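Local coordinates for protein putative cellulase CEL6 (PDB 1UP3) that probably hydrolyses internal beta-1,4-glycosidic bonds of cellulose as an endoglucanase of glycoside hydrolase family 6, at residues L73-I78 against G99-V104; A154-A159 against R181-S186; Q40-D45 against I260-E265. One frame throughout, in Å; residues are numbered along the deposited sequence.

Interaction 1 (L73-I78 against G99-V104); sequences LTLYGI and GWIDAV
Gly77 N is hydrogen-bonded to Glu118 OE2, and Trp100 CH2 lies 4.0 Å from the same Gly77 N. No hydrogen bond joins 73-78 to 99-104. The contact belongs to a beta-alpha-beta unit of the family 6 alpha/beta barrel: strand 72-75, helix 94-108, strand 113-117. The helix returns nearly antiparallel to the strand; their short axes lie 12.0 Å apart at 166°. Side chains therefore bridge the distance, and Trp100 does much of this.

With chi1 at -170°, the Trp100 side chain extends opposite its own backbone N and brings the six-membered end of the indole to the chain at Leu75 to Gly77. Tyr76 N sits at the ring edge, near the ring plane, 4.0 Å from Trp100 CH2. Leu75 CB meets the same end of the ring obliquely, at 4.0 Å from Trp100 CH2. Gly77 has no side chain, and its bare backbone lets the indole pack directly against it. At the other end of the indole, Trp100 NE1 makes a weak hydrogen bond to Phe48 O. The backbone N of Ile78 is held by the second oxygen of Glu118.

The other contacts are made by the leucine methyls. Leu75 CG stands beside its backbone N, anti to the carbonyl carbon (chi1 -57°). Leu75 CD1 touches Ile101 CD1 at 4.0 Å. Leu75 CD2 lies against Trp100 CH2 (4.0 Å) and, a little farther off, Val104 CG1 (4.3 Å), one helical turn beyond Trp100.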
loop_
_atom_site.group_PDB
_atom_site.type_symbol
_atom_site.label_atom_id
_atom_site.label_comp_id
_atom_site.label_asym_id
_atom_site.label_seq_id
_atom_site.Cartn_x
_atom_site.Cartn_y
_atom_site.Cartn_z
ATOM N N LEU A 73 5.726 -0.673 -5.321
ATOM C CA LEU A 73 5.795 -1.969 -4.670
ATOM C C LEU A 73 5.295 -1.789 -3.234
ATOM O O LEU A 73 5.663 -0.816 -2.574
ATOM C CB LEU A 73 7.223 -2.508 -4.668
ATOM C CG LEU A 73 7.674 -2.832 -6.105
ATOM C CD1 LEU A 73 9.091 -2.456 -6.254
ATOM C CD2 LEU A 73 7.494 -4.283 -6.417
ATOM N N THR A 74 4.498 -2.744 -2.768
ATOM C CA THR A 74 4.030 -2.780 -1.389
ATOM C C THR A 74 4.613 -3.973 -0.660
ATOM O O THR A 74 4.435 -5.096 -1.107
ATOM C CB THR A 74 2.537 -2.816 -1.380
ATOM O OG1 THR A 74 2.048 -1.610 -2.003
ATOM C CG2 THR A 74 1.990 -2.800 0.076
ATOM N N LEU A 75 5.347 -3.726 0.412
ATOM C CA LEU A 75 5.925 -4.811 1.197
ATOM C C LEU A 75 4.961 -5.187 2.305
ATOM O O LEU A 75 4.613 -4.360 3.132
ATOM C CB LEU A 75 7.298 -4.393 1.757
ATOM C CG LEU A 75 8.322 -3.945 0.708
ATOM C CD1 LEU A 75 9.658 -3.639 1.381
ATOM C CD2 LEU A 75 8.533 -4.973 -0.405
ATOM N N TYR A 76 4.566 -6.454 2.364
ATOM C CA TYR A 76 3.529 -6.895 3.313
ATOM C C TYR A 76 3.915 -8.264 3.881
ATOM O O TYR A 76 3.212 -9.261 3.678
ATOM C CB TYR A 76 2.173 -6.917 2.582
ATOM C CG TYR A 76 0.913 -7.038 3.428
ATOM C CD1 TYR A 76 0.740 -6.223 4.537
ATOM C CD2 TYR A 76 -0.101 -7.904 3.068
ATOM C CE1 TYR A 76 -0.417 -6.286 5.327
ATOM C CE2 TYR A 76 -1.280 -7.989 3.818
ATOM C CZ TYR A 76 -1.443 -7.161 4.928
ATOM O OH TYR A 76 -2.606 -7.253 5.690
ATOM N N GLY A 77 5.079 -8.310 4.523
ATOM C CA GLY A 77 5.649 -9.552 5.047
ATOM C C GLY A 77 5.917 -9.553 6.546
ATOM O O GLY A 77 6.554 -10.496 7.030
ATOM N N ILE A 78 5.469 -8.552 7.280
ATOM C CA ILE A 78 5.856 -8.428 8.713
ATOM C C ILE A 78 5.429 -9.657 9.508
ATOM O O ILE A 78 4.370 -10.237 9.260
ATOM C CB ILE A 78 5.259 -7.121 9.341
ATOM C CG1 ILE A 78 6.043 -6.647 10.557
ATOM C CG2 ILE A 78 3.796 -7.294 9.637
ATOM C CD1 ILE A 78 7.408 -6.090 10.210
ATOM N N GLY A 99 16.253 -10.847 6.419
ATOM C CA GLY A 99 16.881 -11.426 5.248
ATOM C C GLY A 99 16.105 -11.098 3.984
ATOM O O GLY A 99 16.674 -10.849 2.915
ATOM N N TRP A 100 14.790 -11.086 4.133
ATOM C CA TRP A 100 13.881 -10.701 3.053
ATOM C C TRP A 100 14.106 -9.265 2.616
ATOM O O TRP A 100 14.227 -9.012 1.421
ATOM C CB TRP A 100 12.453 -10.877 3.511
ATOM C CG TRP A 100 11.377 -10.750 2.441
ATOM C CD1 TRP A 100 11.159 -11.590 1.373
ATOM C CD2 TRP A 100 10.300 -9.779 2.410
ATOM N NE1 TRP A 100 10.028 -11.199 0.688
ATOM C CE2 TRP A 100 9.475 -10.106 1.301
ATOM C CE3 TRP A 100 9.928 -8.690 3.226
ATOM C CZ2 TRP A 100 8.320 -9.366 0.973
ATOM C CZ3 TRP A 100 8.811 -7.969 2.908
ATOM C CH2 TRP A 100 8.004 -8.317 1.786
ATOM N N ILE A 101 14.165 -8.332 3.576
ATOM C CA ILE A 101 14.450 -6.936 3.278
ATOM C C ILE A 101 15.833 -6.790 2.573
ATOM O O ILE A 101 15.951 -6.023 1.618
ATOM C CB ILE A 101 14.426 -6.084 4.597
ATOM C CG1 ILE A 101 12.994 -5.967 5.137
ATOM C CG2 ILE A 101 15.067 -4.755 4.351
ATOM C CD1 ILE A 101 12.000 -5.275 4.167
ATOM N N ASP A 102 16.855 -7.543 3.016
ATOM C CA ASP A 102 18.146 -7.469 2.353
ATOM C C ASP A 102 18.026 -7.856 0.901
ATOM O O ASP A 102 18.660 -7.241 0.025
ATOM C CB ASP A 102 19.181 -8.385 3.009
ATOM C CG ASP A 102 19.559 -7.950 4.396
ATOM O OD1 ASP A 102 19.321 -6.794 4.781
ATOM O OD2 ASP A 102 20.125 -8.742 5.204
ATOM N N ALA A 103 17.266 -8.907 0.658
ATOM C CA ALA A 103 17.062 -9.404 -0.705
ATOM C C ALA A 103 16.276 -8.424 -1.569
ATOM O O ALA A 103 16.625 -8.198 -2.719
ATOM C CB ALA A 103 16.378 -10.750 -0.664
ATOM N N VAL A 104 15.209 -7.835 -1.036
ATOM C CA VAL A 104 14.477 -6.811 -1.757
ATOM C C VAL A 104 15.415 -5.646 -2.150
ATOM O O VAL A 104 15.409 -5.178 -3.288
ATOM C CB VAL A 104 13.298 -6.279 -0.947
ATOM C CG1 VAL A 104 12.694 -5.043 -1.570
ATOM C CG2 VAL A 104 12.202 -7.352 -0.777
#

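Interaction 2 (A154-A159 against R181-S186). With SO4 (sulfate ion), chain D.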
loop_
_atom_site.group_PDB
_atom_site.type_symbol
_atom_site.label_atom_id
_atom_site.label_comp_id
_atom_site.label_asym_id
_atom_site.label_seq_id
_atom_site.Cartn_x
_atom_site.Cartn_y
_atom_site.Cartn_z
ATOM N N ALA A 154 11.778 5.887 -3.406
ATOM C CA ALA A 154 10.948 6.796 -2.640
ATOM C C ALA A 154 10.178 5.941 -1.664
ATOM O O ALA A 154 9.296 5.187 -2.063
ATOM C CB ALA A 154 10.033 7.564 -3.519
ATOM N N VAL A 155 10.540 6.033 -0.392
ATOM C CA VAL A 155 10.068 5.074 0.628
ATOM C C VAL A 155 9.042 5.750 1.522
ATOM O O VAL A 155 9.322 6.818 2.091
ATOM C CB VAL A 155 11.239 4.506 1.455
ATOM C CG1 VAL A 155 10.713 3.525 2.535
ATOM C CG2 VAL A 155 12.255 3.824 0.544
ATOM N N TYR A 156 7.886 5.109 1.656
ATOM C CA TYR A 156 6.775 5.628 2.463
ATOM C C TYR A 156 6.407 4.550 3.472
ATOM O O TYR A 156 6.015 3.440 3.105
ATOM C CB TYR A 156 5.549 5.994 1.605
ATOM C CG TYR A 156 5.836 7.093 0.602
ATOM C CD1 TYR A 156 6.305 6.785 -0.665
ATOM C CD2 TYR A 156 5.669 8.439 0.917
ATOM C CE1 TYR A 156 6.603 7.752 -1.591
ATOM C CE2 TYR A 156 5.993 9.428 -0.031
ATOM C CZ TYR A 156 6.464 9.079 -1.260
ATOM O OH TYR A 156 6.764 10.043 -2.200
ATOM N N VAL A 157 6.559 4.848 4.752
ATOM C CA VAL A 157 6.207 3.909 5.820
ATOM C C VAL A 157 4.722 3.977 6.098
ATOM O O VAL A 157 4.149 5.053 6.274
ATOM C CB VAL A 157 6.972 4.282 7.125
ATOM C CG1 VAL A 157 6.564 3.361 8.228
ATOM C CG2 VAL A 157 8.483 4.268 6.839
ATOM N N ASP A 158 4.040 2.851 6.158
ATOM C CA ASP A 158 2.601 2.979 6.318
ATOM C C ASP A 158 2.240 3.511 7.700
ATOM O O ASP A 158 2.787 3.063 8.732
ATOM C CB ASP A 158 1.896 1.672 6.048
ATOM C CG ASP A 158 0.406 1.856 6.030
ATOM O OD1 ASP A 158 -0.090 2.438 5.046
ATOM O OD2 ASP A 158 -0.319 1.566 7.031
ATOM N N ALA A 159 1.208 4.373 7.743
ATOM C CA ALA A 159 0.839 5.081 8.961
ATOM C C ALA A 159 -0.679 4.989 9.277
ATOM O O ALA A 159 -1.211 5.844 10.002
ATOM C CB ALA A 159 1.261 6.535 8.837
ATOM N N ARG A 181 14.560 9.480 7.454
ATOM C CA ARG A 181 15.443 8.908 6.459
ATOM C C ARG A 181 14.678 8.528 5.175
ATOM O O ARG A 181 15.247 8.446 4.107
ATOM C CB ARG A 181 16.117 7.671 7.058
ATOM C CG ARG A 181 17.251 7.115 6.256
ATOM C CD ARG A 181 18.115 6.064 6.965
ATOM N NE ARG A 181 18.584 6.447 8.302
ATOM C CZ ARG A 181 19.524 7.356 8.569
ATOM N NH1 ARG A 181 20.119 8.043 7.598
ATOM N NH2 ARG A 181 19.863 7.598 9.831
ATOM N N ALA A 182 13.382 8.295 5.324
ATOM C CA ALA A 182 12.517 7.944 4.199
ATOM C C ALA A 182 11.941 9.229 3.589
ATOM O O ALA A 182 12.236 10.351 4.047
ATOM C CB ALA A 182 11.420 7.040 4.665
ATOM N N ARG A 183 11.122 9.092 2.545
ATOM C CA ARG A 183 10.403 10.243 2.006
ATOM C C ARG A 183 9.255 10.627 2.919
ATOM O O ARG A 183 8.921 11.811 3.034
ATOM C CB ARG A 183 9.895 9.946 0.587
ATOM C CG ARG A 183 9.130 11.063 -0.079
ATOM C CD ARG A 183 9.918 12.355 -0.271
ATOM N NE ARG A 183 9.084 13.380 -0.885
ATOM C CZ ARG A 183 9.441 14.620 -1.120
ATOM N NH1 ARG A 183 10.667 15.031 -0.819
ATOM N NH2 ARG A 183 8.579 15.459 -1.685
ATOM N N GLY A 184 8.616 9.630 3.522
ATOM C CA GLY A 184 7.534 9.895 4.451
ATOM C C GLY A 184 6.698 8.669 4.752
ATOM O O GLY A 184 7.209 7.606 5.121
ATOM N N PHE A 185 5.388 8.840 4.636
ATOM C CA PHE A 185 4.447 7.827 5.076
ATOM C C PHE A 185 3.237 7.678 4.137
ATOM O O PHE A 185 3.012 8.512 3.280
ATOM C CB PHE A 185 3.973 8.158 6.532
ATOM C CG PHE A 185 3.314 9.498 6.657
ATOM C CD1 PHE A 185 4.079 10.639 6.836
ATOM C CD2 PHE A 185 1.918 9.636 6.622
ATOM C CE1 PHE A 185 3.486 11.890 6.964
ATOM C CE2 PHE A 185 1.341 10.891 6.775
ATOM C CZ PHE A 185 2.122 12.017 6.909
ATOM N N SER A 186 2.482 6.588 4.319
ATOM C CA SER A 186 1.273 6.347 3.531
ATOM C C SER A 186 0.060 6.282 4.404
ATOM O O SER A 186 0.133 5.875 5.572
ATOM C CB SER A 186 1.406 5.058 2.681
ATOM O OG SER A 186 1.754 3.961 3.486
HETATM S S SO4 D . 10.212 18.883 -1.569
HETATM O O1 SO4 D . 11.222 17.877 -1.233
HETATM O O2 SO4 D . 8.955 18.328 -2.078
HETATM O O3 SO4 D . 10.744 19.739 -2.640
HETATM O O4 SO4 D . 9.964 19.715 -0.389
#
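The Tyr156 ring carries Arg183 CB over one face, offset toward the rim, in a CH-pi contact 4.3 Å from the ring centroid. Arg183 CG follows at 3.3 Å from Tyr156 OH. The two side chains run side by side, with the guanidinium plane 89° from the ring. A sulfate, probably from the crystallisation liquor, lies at the guanidinium edge. Arg183 NH1 and NH2 each give it one nearly straight bond. Arg183 NE forms a salt bridge with Asp255 OD2, which is also hydrogen-bonded to Tyr156 OH. The Phe185 ring meets Ala159 CB obliquely, at 3.9 Å from Phe185 CD2.

Tyr156 and Phe185 project from opposite faces of the sheet. Between them, strands 153-158 and 184-187 pair in parallel within a beta-alpha-beta unit through helix 167-176. Val155 O accepts two bonds in its carbonyl plane, from Arg183 N at 2.9 Å and Gly184 N at 3.2 Å. Val157 N then bonds Gly184 O, Ser186 N bonds Val157 O, and Ala159 N bonds Ser186 O. Ser186 OG (chi1 54°) gives a bond of 2.9 Å to Asp158 OD1, on the anti side, somewhat out of the carboxylate plane. Asp158 OD2 is held by the backbone N of Asp120 and of Gly160. With both carboxylate oxygens engaged, Asp158 should rotate little. One Asp255 oxygen serves a phenol and a guanidinium, which would probably stabilise its negative charge.

Interaction 3 (Q40-D45 against I260-E265)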
loop_
_atom_site.group_PDB
_atom_site.type_symbol
_atom_site.label_atom_id
_atom_site.label_comp_id
_atom_site.label_asym_id
_atom_site.label_seq_id
_atom_site.Cartn_x
_atom_site.Cartn_y
_atom_site.Cartn_z
ATOM N N GLN A 40 -1.484 0.503 -10.234
ATOM C CA GLN A 40 -1.811 0.168 -8.844
ATOM C C GLN A 40 -0.503 0.005 -8.054
ATOM O O GLN A 40 0.376 0.824 -8.198
ATOM C CB GLN A 40 -2.822 -0.995 -8.795
ATOM C CG GLN A 40 -4.127 -0.534 -9.450
ATOM C CD GLN A 40 -5.053 -1.656 -9.879
ATOM O OE1 GLN A 40 -5.250 -2.597 -9.146
ATOM N NE2 GLN A 40 -5.635 -1.530 -11.060
ATOM N N SER A 41 -0.379 -0.977 -7.187
ATOM C CA SER A 41 0.934 -1.325 -6.610
ATOM C C SER A 41 1.025 -2.826 -6.627
ATOM O O SER A 41 -0.008 -3.527 -6.632
ATOM C CB SER A 41 1.129 -0.821 -5.171
ATOM O OG SER A 41 0.343 -1.576 -4.258
ATOM N N TYR A 42 2.246 -3.342 -6.627
ATOM C CA TYR A 42 2.513 -4.775 -6.656
ATOM C C TYR A 42 2.896 -5.216 -5.242
ATOM O O TYR A 42 3.872 -4.763 -4.700
ATOM C CB TYR A 42 3.636 -5.045 -7.670
ATOM C CG TYR A 42 3.870 -6.512 -7.947
ATOM C CD1 TYR A 42 3.042 -7.208 -8.819
ATOM C CD2 TYR A 42 4.907 -7.187 -7.368
ATOM C CE1 TYR A 42 3.241 -8.555 -9.096
ATOM C CE2 TYR A 42 5.118 -8.551 -7.640
ATOM C CZ TYR A 42 4.282 -9.219 -8.492
ATOM O OH TYR A 42 4.477 -10.575 -8.744
ATOM N N TRP A 43 2.102 -6.127 -4.664
ATOM C CA TRP A 43 2.276 -6.516 -3.276
ATOM C C TRP A 43 3.179 -7.736 -3.179
ATOM O O TRP A 43 2.929 -8.751 -3.880
ATOM C CB TRP A 43 0.932 -6.851 -2.659
ATOM C CG TRP A 43 0.006 -5.673 -2.439
ATOM C CD1 TRP A 43 -0.450 -4.794 -3.370
ATOM C CD2 TRP A 43 -0.491 -5.210 -1.189
ATOM N NE1 TRP A 43 -1.264 -3.852 -2.772
ATOM C CE2 TRP A 43 -1.295 -4.084 -1.429
ATOM C CE3 TRP A 43 -0.363 -5.669 0.132
ATOM C CZ2 TRP A 43 -1.949 -3.394 -0.420
ATOM C CZ3 TRP A 43 -1.025 -5.000 1.134
ATOM C CH2 TRP A 43 -1.812 -3.855 0.856
ATOM N N LEU A 44 4.164 -7.670 -2.288
ATOM C CA LEU A 44 5.094 -8.777 -2.030
ATOM C C LEU A 44 4.963 -9.234 -0.575
ATOM O O LEU A 44 4.811 -8.426 0.336
ATOM C CB LEU A 44 6.501 -8.310 -2.271
ATOM C CG LEU A 44 6.778 -7.795 -3.681
ATOM C CD1 LEU A 44 8.187 -7.188 -3.722
ATOM C CD2 LEU A 44 6.618 -8.914 -4.677
ATOM N N ASP A 45 5.013 -10.532 -0.375
ATOM C CA ASP A 45 4.996 -11.111 0.955
ATOM C C ASP A 45 5.808 -12.392 1.039
ATOM O O ASP A 45 6.712 -12.592 0.252
ATOM C CB ASP A 45 3.563 -11.249 1.447
ATOM C CG ASP A 45 2.746 -12.269 0.683
ATOM O OD1 ASP A 45 3.281 -12.956 -0.225
ATOM O OD2 ASP A 45 1.516 -12.457 0.957
ATOM N N ILE A 260 -3.033 1.850 -3.987
ATOM C CA ILE A 260 -2.143 0.905 -3.321
ATOM C C ILE A 260 -2.825 -0.456 -3.237
ATOM O O ILE A 260 -2.364 -1.433 -3.844
ATOM C CB ILE A 260 -1.639 1.488 -1.979
ATOM C CG1 ILE A 260 -0.923 2.809 -2.267
ATOM C CG2 ILE A 260 -0.685 0.458 -1.312
ATOM C CD1 ILE A 260 -0.438 3.552 -1.074
ATOM N N LYS A 261 -3.957 -0.521 -2.548
ATOM C CA LYS A 261 -4.859 -1.644 -2.675
ATOM C C LYS A 261 -5.290 -1.783 -4.130
ATOM O O LYS A 261 -5.476 -0.776 -4.805
ATOM C CB LYS A 261 -6.081 -1.412 -1.781
ATOM C CG LYS A 261 -7.281 -2.338 -1.980
ATOM C CD LYS A 261 -7.039 -3.672 -1.409
ATOM C CE LYS A 261 -8.207 -4.601 -1.741
ATOM N NZ LYS A 261 -8.161 -5.819 -0.908
ATOM N N ARG A 262 -5.416 -3.036 -4.599
ATOM C CA ARG A 262 -5.867 -3.325 -5.953
ATOM C C ARG A 262 -7.382 -3.555 -5.968
ATOM O O ARG A 262 -7.856 -4.567 -5.436
ATOM C CB ARG A 262 -5.152 -4.559 -6.482
ATOM C CG ARG A 262 -3.643 -4.356 -6.734
ATOM C CD ARG A 262 -2.961 -5.415 -7.638
ATOM N NE ARG A 262 -1.699 -4.902 -8.185
ATOM C CZ ARG A 262 -0.971 -5.447 -9.196
ATOM N NH1 ARG A 262 -1.329 -6.538 -9.852
ATOM N NH2 ARG A 262 0.147 -4.862 -9.549
ATOM N N PRO A 263 -8.152 -2.635 -6.563
ATOM C CA PRO A 263 -9.624 -2.786 -6.598
ATOM C C PRO A 263 -10.016 -4.088 -7.202
ATOM O O PRO A 263 -9.538 -4.470 -8.260
ATOM C CB PRO A 263 -10.100 -1.640 -7.489
ATOM C CG PRO A 263 -9.044 -0.606 -7.335
ATOM C CD PRO A 263 -7.743 -1.376 -7.224
ATOM N N GLY A 264 -10.921 -4.779 -6.514
ATOM C CA GLY A 264 -11.369 -6.096 -6.938
ATOM C C GLY A 264 -10.853 -7.192 -6.038
ATOM O O GLY A 264 -11.501 -8.217 -5.883
ATOM N N GLU A 265 -9.722 -6.973 -5.369
ATOM C CA GLU A 265 -9.212 -7.972 -4.417
ATOM C C GLU A 265 -10.030 -7.991 -3.141
ATOM O O GLU A 265 -10.400 -6.927 -2.611
ATOM C CB GLU A 265 -7.752 -7.693 -4.072
ATOM C CG GLU A 265 -6.817 -8.106 -5.158
ATOM C CD GLU A 265 -5.369 -7.884 -4.700
ATOM O OE1 GLU A 265 -5.115 -7.677 -3.466
ATOM O OE2 GLU A 265 -4.518 -7.924 -5.510
HETATM O O HOH W 1 -7.121 -4.424 -9.612
#
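Ile260 O accepts hydrogen bonds from Ser41 OG at 2.7 Å and Trp43 NE1 at 2.9 Å, both from the same face of its carbonyl plane. Ser41 OG, with chi1 72°, sits between its backbone N and carbonyl carbon, which turns it to Ile260 O. The Trp43 bond is nearly straight (164°), and the oxygen lies in the indole plane. Ser41 O takes Arg262 NE at 2.7 Å, from above its carbonyl plane, and a weak bond from Arg262 NH2. Gln40 and Ser41 are each described in one of two modelled conformers.

A water donates to Gln40 OE1 and to Pro263 O, while Gln40 NE2 turns to Thr38 O. Arg262 NH1 forms a salt bridge with Asp13 OD2, and Arg262 NH2 lies at the edge of the Tyr42 ring, near its plane.

In packing, Gln40 OE1 rests 3.3 Å from Arg262 CB, and Trp43 CZ2 lies 4.2 Å from Ile260 CG2.

Residues 262-265 form a type II turn in the loop after strand 254-258. Strands 42-44 and 254-258 are the outermost of seven parallel strands. A loop from the last strand bonding beside the first is consistent with the modified barrel of family 6 glycoside hydrolases.

All three contacts reach the same parallel sheet. Interactions 1 and 3 touch, since their strands are neighbours: Thr74 OG1 lies 2.8 Å from Ser41 OG, and Tyr76 N lies 2.8 Å from Leu44 O, both probable hydrogen bonds. Interactions 1 and 2 stay apart, with centres 14 Å from each other. Interactions 2 and 3 come within about 4 Å at their nearest atoms without touching. Along the chain, interactions 1 and 2 both fall inside the loop closed by interaction 3. Each contact has a side chain near the bound thio-oligosaccharide: the side chain of Tyr76 is about 5 Å, and those of Asp158 and Trp43 about 7 Å, from a bound glucose unit.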